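Local atomic coordinates of putative capsular polysaccharide biosynthesis protein (Streptococcus pneumoniae serotype 4, PDB entry 6EWJ), a protein that probably transfers an amino group to a sugar with the help of pyridoxal phosphate, as an essential aminotransferase of pneumococcal teichoic acid biosynthesis. Residues Val174-His179 against Phe196-Phe201. Residues are numbered along the deposited sequence; the frame is centred on the assembly and turned at random.
Sequences VSDSAH and FTSFSF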
loop_
_atom_site.group_PDB
_atom_site.type_symbol
_atom_site.label_atom_id
_atom_site.label_comp_id
_atom_site.label_asym_id
_atom_site.label_seq_id
_atom_site.Cartn_x
_atom_site.Cartn_y
_atom_site.Cartn_z
ATOM N N VAL A 174 15.403 -11.848 9.984
ATOM C CA VAL A 174 14.910 -10.927 8.976
ATOM C C VAL A 174 15.536 -9.575 9.229
ATOM O O VAL A 174 15.205 -8.897 10.218
ATOM C CB VAL A 174 13.392 -10.787 9.040
ATOM C CG1 VAL A 174 12.903 -9.727 8.060
ATOM C CG2 VAL A 174 12.745 -12.147 8.801
ATOM N N SER A 175 16.375 -9.133 8.309
ATOM C CA SER A 175 17.010 -7.826 8.411
ATOM C C SER A 175 16.079 -6.663 8.079
ATOM O O SER A 175 15.548 -6.597 6.938
ATOM C CB SER A 175 18.217 -7.733 7.457
ATOM O OG SER A 175 18.720 -6.383 7.461
ATOM N N ASP A 176 15.918 -5.725 9.020
ATOM C CA ASP A 176 15.422 -4.415 8.664
ATOM C C ASP A 176 16.540 -3.551 8.133
ATOM O O ASP A 176 17.267 -2.906 8.894
ATOM C CB ASP A 176 14.700 -3.732 9.826
ATOM C CG ASP A 176 14.166 -2.364 9.453
ATOM O OD1 ASP A 176 14.409 -1.871 8.325
ATOM O OD2 ASP A 176 13.490 -1.731 10.308
ATOM N N SER A 177 16.697 -3.585 6.800
ATOM C CA SER A 177 17.702 -2.789 6.061
ATOM C C SER A 177 17.141 -1.519 5.412
ATOM O O SER A 177 17.586 -1.078 4.352
ATOM C CB SER A 177 18.382 -3.656 5.016
ATOM O OG SER A 177 19.297 -4.525 5.645
ATOM N N ALA A 178 16.188 -0.894 6.063
ATOM C CA ALA A 178 15.677 0.349 5.555
ATOM C C ALA A 178 16.846 1.340 5.303
ATOM O O ALA A 178 16.789 2.111 4.378
ATOM C CB ALA A 178 14.611 0.928 6.499
ATOM N N HIS A 179 17.833 1.353 6.196
ATOM C CA HIS A 179 18.907 2.298 6.140
ATOM C C HIS A 179 20.131 1.763 5.426
ATOM O O HIS A 179 21.142 2.451 5.378
ATOM C CB HIS A 179 19.335 2.684 7.558
ATOM C CG HIS A 179 18.253 3.284 8.399
ATOM N ND1 HIS A 179 18.459 3.584 9.720
ATOM C CD2 HIS A 179 16.984 3.674 8.123
ATOM C CE1 HIS A 179 17.367 4.120 10.236
ATOM N NE2 HIS A 179 16.448 4.192 9.285
ATOM N N PHE A 196 15.942 -13.241 5.318
ATOM C CA PHE A 196 15.157 -12.302 4.505
ATOM C C PHE A 196 15.601 -10.893 4.865
ATOM O O PHE A 196 16.065 -10.652 6.010
ATOM C CB PHE A 196 13.634 -12.435 4.778
ATOM C CG PHE A 196 13.037 -13.740 4.380
ATOM C CD1 PHE A 196 13.153 -14.852 5.206
ATOM C CD2 PHE A 196 12.305 -13.856 3.219
ATOM C CE1 PHE A 196 12.596 -16.061 4.846
ATOM C CE2 PHE A 196 11.719 -15.056 2.851
ATOM C CZ PHE A 196 11.870 -16.169 3.660
ATOM N N THR A 197 15.439 -9.966 3.921
ATOM C CA THR A 197 15.770 -8.561 4.140
ATOM C C THR A 197 14.680 -7.645 3.561
ATOM O O THR A 197 14.230 -7.856 2.420
ATOM C CB THR A 197 17.151 -8.209 3.541
ATOM O OG1 THR A 197 18.145 -9.112 4.058
ATOM C CG2 THR A 197 17.559 -6.780 3.858
ATOM N N SER A 198 14.302 -6.613 4.317
ATOM C CA SER A 198 13.537 -5.473 3.768
ATOM C C SER A 198 14.377 -4.222 3.603
ATOM O O SER A 198 15.129 -3.847 4.476
ATOM C CB SER A 198 12.305 -5.083 4.655
ATOM O OG SER A 198 12.711 -4.987 5.993
ATOM N N PHE A 199 14.152 -3.545 2.504
ATOM C CA PHE A 199 14.749 -2.271 2.183
ATOM C C PHE A 199 13.701 -1.196 2.009
ATOM O O PHE A 199 12.529 -1.484 1.662
ATOM C CB PHE A 199 15.511 -2.390 0.854
ATOM C CG PHE A 199 16.739 -3.268 0.915
ATOM C CD1 PHE A 199 17.910 -2.798 1.468
ATOM C CD2 PHE A 199 16.731 -4.564 0.361
ATOM C CE1 PHE A 199 19.060 -3.603 1.545
ATOM C CE2 PHE A 199 17.870 -5.371 0.414
ATOM C CZ PHE A 199 19.026 -4.876 0.986
ATOM N N SER A 200 14.127 0.052 2.170
ATOM C CA SER A 200 13.215 1.198 2.091
ATOM C C SER A 200 13.789 2.118 1.026
ATOM O O SER A 200 14.968 2.405 1.056
ATOM C CB SER A 200 13.143 2.013 3.378
ATOM O OG SER A 200 12.338 3.170 3.214
ATOM N N PHE A 201 12.890 2.643 0.198
ATOM C CA PHE A 201 13.195 3.658 -0.785
ATOM C C PHE A 201 12.346 4.891 -0.531
ATOM O O PHE A 201 12.008 5.659 -1.458
ATOM C CB PHE A 201 12.931 3.122 -2.230
ATOM C CG PHE A 201 13.390 1.731 -2.486
ATOM C CD1 PHE A 201 14.611 1.247 -2.015
ATOM C CD2 PHE A 201 12.656 0.920 -3.306
ATOM C CE1 PHE A 201 15.026 -0.049 -2.302
ATOM C CE2 PHE A 201 13.098 -0.370 -3.647
ATOM C CZ PHE A 201 14.250 -0.855 -3.113
#
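T197 CG2 wedges against S177, 3.4 Å from S177 CB, tighter than usual for two carbons. Anti to the backbone N, this methyl sits 3.7 Å above the F199 ring plane, offset toward the rim, and S175 CB lies against T197 OG1 on the same side. The backbones run parallel, axes 16° apart; S175 N donates to F196 O (2.8 Å), and S198 N reaches S175 O (2.9 Å) almost straight on, C=O...N 177°. Between the two segments the opposite side, with V174, D176, F196 and S198, is sparser: V174 CG2 lies 4.1 Å from F196 CB, and S198 OG gives S175 O a weak bond. Pairing fails toward the C-terminal ends: S177 N bonds weakly to S198 O, and S200 N, buried and 4.2 Å from S177 O, has no partner. There D176 OD1 accepts from A178 N in an Asx turn and OD2 bonds S93 OG, so both oxygens are held; A178 CB meets S200 CB at 3.6 Å. H179 and S200, at these ends, belong to the pyridoxal phosphate site, whose cofactor is not bound here. Strands 129-132 and 213-217 flank the pair, while helix 64-74 covers V174 and S198 and helix 40-53 touches F199.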